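Local coordinates for protein 1-deoxy-D-xylulose 5-phosphate reductoisomerase (PDB 1R0K) that catalyses the NADPH-dependent rearrangement and reduction of 1-deoxy-D-xylulose 5-phosphate to 2-C-methyl-D-erythritol 4-phosphate in isoprenoid biosynthesis, at residues S151-I156 against G219-E224; I223-L228 against E234-L239; H247-Y252 against I257-G262. All coordinates share one frame; numbering follows the deposited sequence.

Interaction 1: residues S151-I156 against G219-E224; sequences SEHNAI and GLELIE
His153 reaches from helix 151-159 to the backbone of Glu221 and makes the one direct hydrogen bond between the two segments. Its NE2 donates to Glu221 O at 3.0 Å, with an N-H...O angle of 167°. The carbonyl oxygen lies close to the plane of the imidazole. The bond uses the N-H at the ring edge, and the donor is slightly tilted from the carbonyl plane. CG of His153 is beside its backbone N, which sends the ring across the gap. The next turn of helix 216-229 meets the same edge by packing. Glu224 OE1 is 3.2 Å from His153 CE1, and Glu224 CB is 3.3 Å from that carbon. The Glu224 carboxylate stands almost perpendicular to the imidazole.

The two helices run in roughly the same direction, with segment axes 35° apart and 10.4 Å at closest approach. The backbones stay apart, and side chains span the gap, that of His153 reaching a backbone carbonyl. The two helices carry residues of the predicted metal and substrate site of the reductoisomerase, to which Asp150, Glu152 and Glu221 are assigned as manganese ligands. The proximity of Glu152 and Glu221 is consistent with that role.

The acidic pair forms the other part of the contact. Glu152 OE1 and Glu221 OE1 approach to 3.1 Å, two acceptors with no bond between them. The Glu152 chain is bent at its second torsion, while that of Glu221 is extended beyond CG. The side chains cross nearly at right angles, yet their carboxylate planes are only 25° apart. Lys218 NZ makes salt bridges to Glu152 OE2 and Glu221 OE1, which would partly offset the negative charge of the pair. A water donates to Glu152 OE2 at 2.9 Å.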
loop_
_atom_site.group_PDB
_atom_site.type_symbol
_atom_site.label_atom_id
_atom_site.label_comp_id
_atom_site.label_asym_id
_atom_site.label_seq_id
_atom_site.Cartn_x
_atom_site.Cartn_y
_atom_site.Cartn_z
ATOM N N SER B 151 12.703 2.984 7.789
ATOM C CA SER B 151 12.050 2.271 6.690
ATOM C C SER B 151 10.826 1.425 6.965
ATOM O O SER B 151 9.800 1.603 6.316
ATOM C CB SER B 151 13.069 1.410 5.943
ATOM O OG SER B 151 14.058 2.226 5.351
ATOM N N GLU B 152 10.928 0.488 7.897
ATOM C CA GLU B 152 9.799 -0.375 8.200
ATOM C C GLU B 152 8.647 0.376 8.858
ATOM O O GLU B 152 7.482 0.197 8.497
ATOM C CB GLU B 152 10.234 -1.519 9.118
ATOM C CG GLU B 152 11.220 -2.511 8.503
ATOM C CD GLU B 152 12.658 -2.018 8.493
ATOM O OE1 GLU B 152 12.983 -1.045 9.211
ATOM O OE2 GLU B 152 13.470 -2.627 7.771
ATOM N N HIS B 153 8.972 1.214 9.833
ATOM C CA HIS B 153 7.944 1.959 10.539
ATOM C C HIS B 153 7.233 2.947 9.645
ATOM O O HIS B 153 6.017 3.105 9.747
ATOM C CB HIS B 153 8.551 2.682 11.737
ATOM C CG HIS B 153 9.195 1.761 12.719
ATOM N ND1 HIS B 153 10.358 2.079 13.390
ATOM C CD2 HIS B 153 8.853 0.514 13.124
ATOM C CE1 HIS B 153 10.704 1.066 14.164
ATOM N NE2 HIS B 153 9.808 0.105 14.021
ATOM N N ASN B 154 7.982 3.624 8.775
ATOM C CA ASN B 154 7.369 4.599 7.882
ATOM C C ASN B 154 6.479 3.871 6.878
ATOM O O ASN B 154 5.402 4.355 6.522
ATOM C CB ASN B 154 8.446 5.416 7.157
ATOM C CG ASN B 154 7.859 6.546 6.342
ATOM O OD1 ASN B 154 7.569 6.388 5.156
ATOM N ND2 ASN B 154 7.654 7.694 6.986
ATOM N N ALA B 155 6.928 2.697 6.444
ATOM C CA ALA B 155 6.167 1.884 5.501
ATOM C C ALA B 155 4.856 1.466 6.161
ATOM O O ALA B 155 3.791 1.511 5.542
ATOM C CB ALA B 155 6.973 0.647 5.109
ATOM N N ILE B 156 4.941 1.045 7.420
ATOM C CA ILE B 156 3.742 0.640 8.147
ATOM C C ILE B 156 2.816 1.840 8.282
ATOM O O ILE B 156 1.617 1.752 8.016
ATOM C CB ILE B 156 4.089 0.103 9.540
ATOM C CG1 ILE B 156 4.914 -1.184 9.397
ATOM C CG2 ILE B 156 2.802 -0.162 10.331
ATOM C CD1 ILE B 156 5.510 -1.694 10.696
ATOM N N GLY B 219 14.264 -7.223 16.329
ATOM C CA GLY B 219 13.566 -7.332 17.597
ATOM C C GLY B 219 13.268 -5.947 18.140
ATOM O O GLY B 219 12.186 -5.695 18.668
ATOM N N LEU B 220 14.232 -5.040 18.002
ATOM C CA LEU B 220 14.060 -3.674 18.482
ATOM C C LEU B 220 13.010 -2.956 17.641
ATOM O O LEU B 220 12.226 -2.156 18.153
ATOM C CB LEU B 220 15.394 -2.927 18.429
ATOM C CG LEU B 220 16.505 -3.599 19.244
ATOM C CD1 LEU B 220 17.809 -2.851 19.053
ATOM C CD2 LEU B 220 16.115 -3.630 20.710
ATOM N N GLU B 221 12.998 -3.247 16.347
ATOM C CA GLU B 221 12.022 -2.649 15.450
ATOM C C GLU B 221 10.616 -3.083 15.846
ATOM O O GLU B 221 9.670 -2.305 15.766
ATOM C CB GLU B 221 12.316 -3.060 14.005
ATOM C CG GLU B 221 13.435 -2.253 13.380
ATOM C CD GLU B 221 13.856 -2.787 12.029
ATOM O OE1 GLU B 221 12.996 -3.330 11.312
ATOM O OE2 GLU B 221 15.048 -2.645 11.680
ATOM N N LEU B 222 10.481 -4.331 16.277
ATOM C CA LEU B 222 9.190 -4.852 16.694
ATOM C C LEU B 222 8.709 -4.094 17.923
ATOM O O LEU B 222 7.532 -3.743 18.038
ATOM C CB LEU B 222 9.308 -6.336 17.032
ATOM C CG LEU B 222 8.067 -6.988 17.630
ATOM C CD1 LEU B 222 6.904 -6.901 16.653
ATOM C CD2 LEU B 222 8.380 -8.440 17.964
ATOM N N ILE B 223 9.629 -3.851 18.848
ATOM C CA ILE B 223 9.290 -3.144 20.067
ATOM C C ILE B 223 8.826 -1.738 19.720
ATOM O O ILE B 223 7.792 -1.287 20.200
ATOM C CB ILE B 223 10.497 -3.091 21.024
ATOM C CG1 ILE B 223 10.801 -4.503 21.531
ATOM C CG2 ILE B 223 10.208 -2.155 22.193
ATOM C CD1 ILE B 223 12.043 -4.598 22.383
ATOM N N GLU B 224 9.581 -1.059 18.865
ATOM C CA GLU B 224 9.223 0.291 18.448
ATOM C C GLU B 224 7.861 0.314 17.769
ATOM O O GLU B 224 7.047 1.203 18.027
ATOM C CB GLU B 224 10.252 0.839 17.468
ATOM C CG GLU B 224 11.637 1.028 18.028
ATOM C CD GLU B 224 12.600 1.518 16.963
ATOM O OE1 GLU B 224 13.150 0.669 16.222
ATOM O OE2 GLU B 224 12.784 2.752 16.856
HETATM O O HOH W 1 15.816 -3.203 9.389
#

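Interaction 2: residues I223-L228 against E234-L239; sequences IEAFHL and EKFEIL
Phe236 carries this contact from the strand side, with the far end of its ring set against Ala225 and Phe226. The tight part is at Ala225, whose methyl CB lies 3.6 Å from Phe236 CE2. Ala225 CB points at the strand, and its small size lets the ring come close to the helix backbone. Phe236 CZ is 3.8 Å from Ala225 O and 3.9 Å from Phe226 CA. CG of Phe236 lies beside its backbone N (chi1 -75°), and this projects the ring away from the strand and onto the helix.

Packing is looser at the Phe226 side chain. Phe226 CD1 is 4.3 Å from Phe236 CE1, which sits at the edge of the Phe226 ring, near its plane. Phe226 is partly exposed, whereas Ala225 and Phe236 are buried. On the side turned from the strand, Phe226 CD2 lies 4.2 Å above the centre of the His227 ring.

The contact joins helix 216-229 to strand 236-240, an outermost strand of the four-stranded mixed sheet within this chain. Phe236 also packs on Ile171 and Ile173 of the neighbouring parallel strand 168-175 and on Ile231 in the connection. Glu237, the next residue of the strand, serves another partner and forms a salt bridge with Arg170.

The contact is almost wholly apolar packing. With no hydrogen bond between the two segments, the helix is seated on the sheet by apolar burial rather than by directional polar bonds.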
loop_
_atom_site.group_PDB
_atom_site.type_symbol
_atom_site.label_atom_id
_atom_site.label_comp_id
_atom_site.label_asym_id
_atom_site.label_seq_id
_atom_site.Cartn_x
_atom_site.Cartn_y
_atom_site.Cartn_z
ATOM N N ILE B 223 9.629 -3.851 18.848
ATOM C CA ILE B 223 9.290 -3.144 20.067
ATOM C C ILE B 223 8.826 -1.738 19.720
ATOM O O ILE B 223 7.792 -1.287 20.200
ATOM C CB ILE B 223 10.497 -3.091 21.024
ATOM C CG1 ILE B 223 10.801 -4.503 21.531
ATOM C CG2 ILE B 223 10.208 -2.155 22.193
ATOM C CD1 ILE B 223 12.043 -4.598 22.383
ATOM N N GLU B 224 9.581 -1.059 18.865
ATOM C CA GLU B 224 9.223 0.291 18.448
ATOM C C GLU B 224 7.861 0.314 17.769
ATOM O O GLU B 224 7.047 1.203 18.027
ATOM C CB GLU B 224 10.252 0.839 17.468
ATOM C CG GLU B 224 11.637 1.028 18.028
ATOM C CD GLU B 224 12.600 1.518 16.963
ATOM O OE1 GLU B 224 13.150 0.669 16.222
ATOM O OE2 GLU B 224 12.784 2.752 16.856
ATOM N N ALA B 225 7.628 -0.659 16.889
ATOM C CA ALA B 225 6.365 -0.747 16.162
ATOM C C ALA B 225 5.199 -0.928 17.120
ATOM O O ALA B 225 4.118 -0.365 16.927
ATOM C CB ALA B 225 6.411 -1.907 15.176
ATOM N N PHE B 226 5.420 -1.725 18.157
ATOM C CA PHE B 226 4.381 -1.985 19.141
ATOM C C PHE B 226 3.891 -0.690 19.792
ATOM O O PHE B 226 2.691 -0.502 19.985
ATOM C CB PHE B 226 4.911 -2.942 20.211
ATOM C CG PHE B 226 3.943 -3.193 21.337
ATOM C CD1 PHE B 226 2.786 -3.943 21.131
ATOM C CD2 PHE B 226 4.164 -2.648 22.599
ATOM C CE1 PHE B 226 1.868 -4.142 22.160
ATOM C CE2 PHE B 226 3.252 -2.837 23.631
ATOM C CZ PHE B 226 2.107 -3.582 23.404
ATOM N N HIS B 227 4.816 0.204 20.128
ATOM C CA HIS B 227 4.444 1.465 20.760
ATOM C C HIS B 227 3.880 2.460 19.759
ATOM O O HIS B 227 2.966 3.207 20.073
ATOM C CB HIS B 227 5.645 2.081 21.480
ATOM C CG HIS B 227 5.967 1.416 22.780
ATOM N ND1 HIS B 227 7.027 0.545 22.932
ATOM C CD2 HIS B 227 5.351 1.472 23.985
ATOM C CE1 HIS B 227 7.048 0.096 24.175
ATOM N NE2 HIS B 227 6.042 0.643 24.833
ATOM N N LEU B 228 4.423 2.464 18.550
ATOM C CA LEU B 228 3.950 3.378 17.518
ATOM C C LEU B 228 2.522 3.122 17.064
ATOM O O LEU B 228 1.744 4.058 16.886
ATOM C CB LEU B 228 4.842 3.290 16.282
ATOM C CG LEU B 228 6.206 3.968 16.299
ATOM C CD1 LEU B 228 7.035 3.458 15.123
ATOM C CD2 LEU B 228 6.024 5.477 16.230
ATOM N N GLU B 234 0.159 -9.919 19.388
ATOM C CA GLU B 234 -0.118 -11.100 18.575
ATOM C C GLU B 234 -0.462 -10.773 17.123
ATOM O O GLU B 234 -0.464 -11.660 16.268
ATOM C CB GLU B 234 -1.244 -11.938 19.199
ATOM C CG GLU B 234 -2.188 -11.174 20.111
ATOM C CD GLU B 234 -1.490 -10.667 21.363
ATOM O OE1 GLU B 234 -0.719 -11.440 21.971
ATOM O OE2 GLU B 234 -1.715 -9.501 21.745
ATOM N N LYS B 235 -0.742 -9.506 16.837
ATOM C CA LYS B 235 -1.081 -9.107 15.474
ATOM C C LYS B 235 0.155 -8.776 14.647
ATOM O O LYS B 235 0.043 -8.388 13.487
ATOM C CB LYS B 235 -2.027 -7.906 15.481
ATOM C CG LYS B 235 -3.413 -8.225 16.034
ATOM C CD LYS B 235 -4.418 -7.156 15.623
ATOM C CE LYS B 235 -5.838 -7.544 16.017
ATOM N NZ LYS B 235 -6.833 -6.544 15.537
ATOM N N PHE B 236 1.330 -8.928 15.249
ATOM C CA PHE B 236 2.578 -8.665 14.544
ATOM C C PHE B 236 3.191 -9.936 13.995
ATOM O O PHE B 236 3.139 -10.997 14.622
ATOM C CB PHE B 236 3.600 -7.991 15.458
ATOM C CG PHE B 236 3.317 -6.545 15.713
ATOM C CD1 PHE B 236 2.448 -6.162 16.729
ATOM C CD2 PHE B 236 3.905 -5.563 14.924
ATOM C CE1 PHE B 236 2.169 -4.819 16.957
ATOM C CE2 PHE B 236 3.632 -4.214 15.143
ATOM C CZ PHE B 236 2.764 -3.842 16.159
ATOM N N GLU B 237 3.769 -9.815 12.808
ATOM C CA GLU B 237 4.429 -10.923 12.146
ATOM C C GLU B 237 5.712 -10.413 11.525
ATOM O O GLU B 237 5.756 -9.299 11.007
ATOM C CB GLU B 237 3.555 -11.490 11.030
ATOM C CG GLU B 237 2.493 -12.467 11.477
ATOM C CD GLU B 237 1.604 -12.889 10.328
ATOM O OE1 GLU B 237 2.087 -12.890 9.174
ATOM O OE2 GLU B 237 0.430 -13.232 10.585
ATOM N N ILE B 238 6.759 -11.221 11.587
ATOM C CA ILE B 238 8.013 -10.844 10.964
ATOM C C ILE B 238 8.107 -11.755 9.751
ATOM O O ILE B 238 7.898 -12.964 9.857
ATOM C CB ILE B 238 9.215 -11.078 11.899
ATOM C CG1 ILE B 238 9.094 -10.166 13.124
ATOM C CG2 ILE B 238 10.527 -10.812 11.150
ATOM C CD1 ILE B 238 10.180 -10.396 14.161
ATOM N N LEU B 239 8.375 -11.168 8.592
ATOM C CA LEU B 239 8.482 -11.938 7.362
ATOM C C LEU B 239 9.836 -11.682 6.721
ATOM O O LEU B 239 10.169 -10.539 6.403
ATOM C CB LEU B 239 7.355 -11.545 6.389
ATOM C CG LEU B 239 7.365 -12.168 4.985
ATOM C CD1 LEU B 239 7.148 -13.672 5.067
ATOM C CD2 LEU B 239 6.279 -11.529 4.128
#

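Interaction 3: residues H247-Y252 against I257-G262; sequences HSMVEY and ILAQIG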
loop_
_atom_site.group_PDB
_atom_site.type_symbol
_atom_site.label_atom_id
_atom_site.label_comp_id
_atom_site.label_asym_id
_atom_site.label_seq_id
_atom_site.Cartn_x
_atom_site.Cartn_y
_atom_site.Cartn_z
ATOM N N HIS B 247 8.944 -2.794 2.077
ATOM C CA HIS B 247 9.437 -2.296 3.353
ATOM C C HIS B 247 8.619 -2.649 4.596
ATOM O O HIS B 247 9.096 -2.459 5.714
ATOM C CB HIS B 247 9.658 -0.789 3.220
ATOM C CG HIS B 247 10.657 -0.433 2.159
ATOM N ND1 HIS B 247 10.494 0.637 1.306
ATOM C CD2 HIS B 247 11.820 -1.029 1.799
ATOM C CE1 HIS B 247 11.511 0.683 0.462
ATOM N NE2 HIS B 247 12.329 -0.317 0.739
ATOM N N SER B 248 7.414 -3.177 4.376
ATOM C CA SER B 248 6.487 -3.654 5.412
ATOM C C SER B 248 5.041 -3.586 4.934
ATOM O O SER B 248 4.738 -2.935 3.936
ATOM C CB SER B 248 6.650 -2.904 6.740
ATOM O OG SER B 248 7.711 -3.487 7.488
ATOM N N MET B 249 4.141 -4.263 5.641
ATOM C CA MET B 249 2.755 -4.294 5.199
ATOM C C MET B 249 1.735 -4.309 6.330
ATOM O O MET B 249 2.064 -4.602 7.485
ATOM C CB MET B 249 2.540 -5.532 4.325
ATOM C CG MET B 249 3.631 -5.769 3.294
ATOM S SD MET B 249 3.350 -7.271 2.312
ATOM C CE MET B 249 4.424 -8.426 3.137
ATOM N N VAL B 250 0.490 -4.004 5.971
ATOM C CA VAL B 250 -0.612 -4.005 6.925
ATOM C C VAL B 250 -1.820 -4.676 6.280
ATOM O O VAL B 250 -2.263 -4.263 5.202
ATOM C CB VAL B 250 -1.036 -2.567 7.329
ATOM C CG1 VAL B 250 -2.225 -2.631 8.276
ATOM C CG2 VAL B 250 0.120 -1.833 7.988
ATOM N N GLU B 251 -2.348 -5.716 6.918
ATOM C CA GLU B 251 -3.526 -6.378 6.370
ATOM C C GLU B 251 -4.759 -5.892 7.111
ATOM O O GLU B 251 -4.756 -5.775 8.340
ATOM C CB GLU B 251 -3.447 -7.903 6.494
ATOM C CG GLU B 251 -4.592 -8.601 5.747
ATOM C CD GLU B 251 -4.605 -10.103 5.935
ATOM O OE1 GLU B 251 -3.528 -10.725 5.869
ATOM O OE2 GLU B 251 -5.703 -10.664 6.136
ATOM N N TYR B 252 -5.812 -5.623 6.347
ATOM C CA TYR B 252 -7.072 -5.146 6.891
ATOM C C TYR B 252 -8.060 -6.300 7.029
ATOM O O TYR B 252 -7.866 -7.366 6.442
ATOM C CB TYR B 252 -7.647 -4.058 5.976
ATOM C CG TYR B 252 -6.844 -2.771 5.992
ATOM C CD1 TYR B 252 -5.507 -2.742 5.577
ATOM C CD2 TYR B 252 -7.408 -1.593 6.470
ATOM C CE1 TYR B 252 -4.758 -1.562 5.647
ATOM C CE2 TYR B 252 -6.672 -0.414 6.544
ATOM C CZ TYR B 252 -5.354 -0.402 6.136
ATOM O OH TYR B 252 -4.643 0.770 6.235
ATOM N N ILE B 257 -4.230 -6.211 1.812
ATOM C CA ILE B 257 -2.924 -5.980 2.398
ATOM C C ILE B 257 -2.310 -4.797 1.667
ATOM O O ILE B 257 -2.129 -4.833 0.448
ATOM C CB ILE B 257 -2.006 -7.204 2.239
ATOM C CG1 ILE B 257 -2.599 -8.397 2.995
ATOM C CG2 ILE B 257 -0.615 -6.876 2.779
ATOM C CD1 ILE B 257 -1.880 -9.710 2.738
ATOM N N LEU B 258 -2.027 -3.736 2.410
ATOM C CA LEU B 258 -1.413 -2.555 1.824
ATOM C C LEU B 258 0.070 -2.648 2.140
ATOM O O LEU B 258 0.453 -2.921 3.272
ATOM C CB LEU B 258 -2.006 -1.278 2.424
ATOM C CG LEU B 258 -3.492 -1.063 2.125
ATOM C CD1 LEU B 258 -3.952 0.277 2.690
ATOM C CD2 LEU B 258 -3.714 -1.118 0.614
ATOM N N ALA B 259 0.899 -2.432 1.131
ATOM C CA ALA B 259 2.335 -2.508 1.327
ATOM C C ALA B 259 3.013 -1.257 0.789
ATOM O O ALA B 259 2.490 -0.590 -0.103
ATOM C CB ALA B 259 2.885 -3.743 0.619
ATOM N N GLN B 260 4.163 -0.926 1.357
ATOM C CA GLN B 260 4.918 0.221 0.882
ATOM C C GLN B 260 6.162 -0.410 0.281
ATOM O O GLN B 260 6.838 -1.217 0.929
ATOM C CB GLN B 260 5.276 1.168 2.025
ATOM C CG GLN B 260 5.766 2.543 1.550
ATOM C CD GLN B 260 7.251 2.567 1.206
ATOM O OE1 GLN B 260 7.756 3.538 0.622
ATOM N NE2 GLN B 260 7.960 1.509 1.573
ATOM N N ILE B 261 6.434 -0.061 -0.969
ATOM C CA ILE B 261 7.562 -0.612 -1.708
ATOM C C ILE B 261 8.394 0.514 -2.308
ATOM O O ILE B 261 7.881 1.597 -2.564
ATOM C CB ILE B 261 7.040 -1.518 -2.860
ATOM C CG1 ILE B 261 6.027 -2.526 -2.305
ATOM C CG2 ILE B 261 8.199 -2.244 -3.537
ATOM C CD1 ILE B 261 5.353 -3.381 -3.359
ATOM N N GLY B 262 9.679 0.267 -2.530
ATOM C CA GLY B 262 10.496 1.301 -3.143
ATOM C C GLY B 262 11.985 1.053 -3.085
ATOM O O GLY B 262 12.427 0.024 -2.586
HETATM O O HOH W 2 14.544 -0.681 -1.092
#
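Val250 and Leu258 form an antiparallel hydrogen-bonded pair, with Val250 N to Leu258 O and Leu258 N to Val250 O both at 2.9 Å, in two strands whose segment axes lie 163° apart. Met249-Ala259 and Glu251-Ile257 are the non-hydrogen-bonded pairs on either side. Toward His247 the ladder becomes irregular. Gln260 O accepts from His247 N, while Gln260 N makes a weak bond to Ser248 O. Here the pairing is loose and the regular ladder ends.

Side-chain packing differs on the two faces. Met249 CG presses on Ala259 CB at 3.4 Å, tighter than usual. Beside it, Glu251 CG lies 3.4 Å from Ile257 CG1. The Glu251 carboxylate continues past Ile257 to salt bridges with Arg169 and Arg170 of the same chain and a hydrogen bond to Ser286 of the second subunit. Leu258, on the face of Val250, meets Tyr252: its CD1 is 3.6 Å from Tyr252 CE1. Tyr252 OH bonds to Cys159 O.

The strands form a beta hairpin at one side of the mixed sheet. Strand 257-261 pairs antiparallel with a strand of the second subunit, so the sheet continues through the dimer interface.

At the His247 end, Gln260 NE2 donates to His247 ND1 at 2.7 Å. The Gln260 chain bends at chi2 (-84°) to bring its amide to the ring edge. Amide and imidazole are nearly coplanar, 24° apart, and ND1 lies in the amide plane, which restrains rotation of the imidazole. Next to ND1, His247 CE1 lies 3.3 Å from Gly262 O. A water lies between His247 NE2, at 2.9 Å, and Gly262 O.

Interactions 1 and 2 share Ile223 and Glu224 on helix 216-229, and their centres are about 7 Å apart. His153 belongs to both neighbourhoods: its CG is 3.7 Å from Leu228 CD1. Interaction 3 approaches interaction 1 from the sheet side, with centres about 12 Å apart. Ala155 CB packs 3.6 Å from His247 CB, and Glu152 CB lies 3.6 Å from Ser248 OG. The predicted metal ligand Glu152 therefore stands between helix 216-229 and the hairpin. Interactions 2 and 3 meet on the same sheet, where Leu239 CD2 is 3.7 Å from Met249 CE. Both reach Phe289 of the second subunit, which connects this region to the dimer interface.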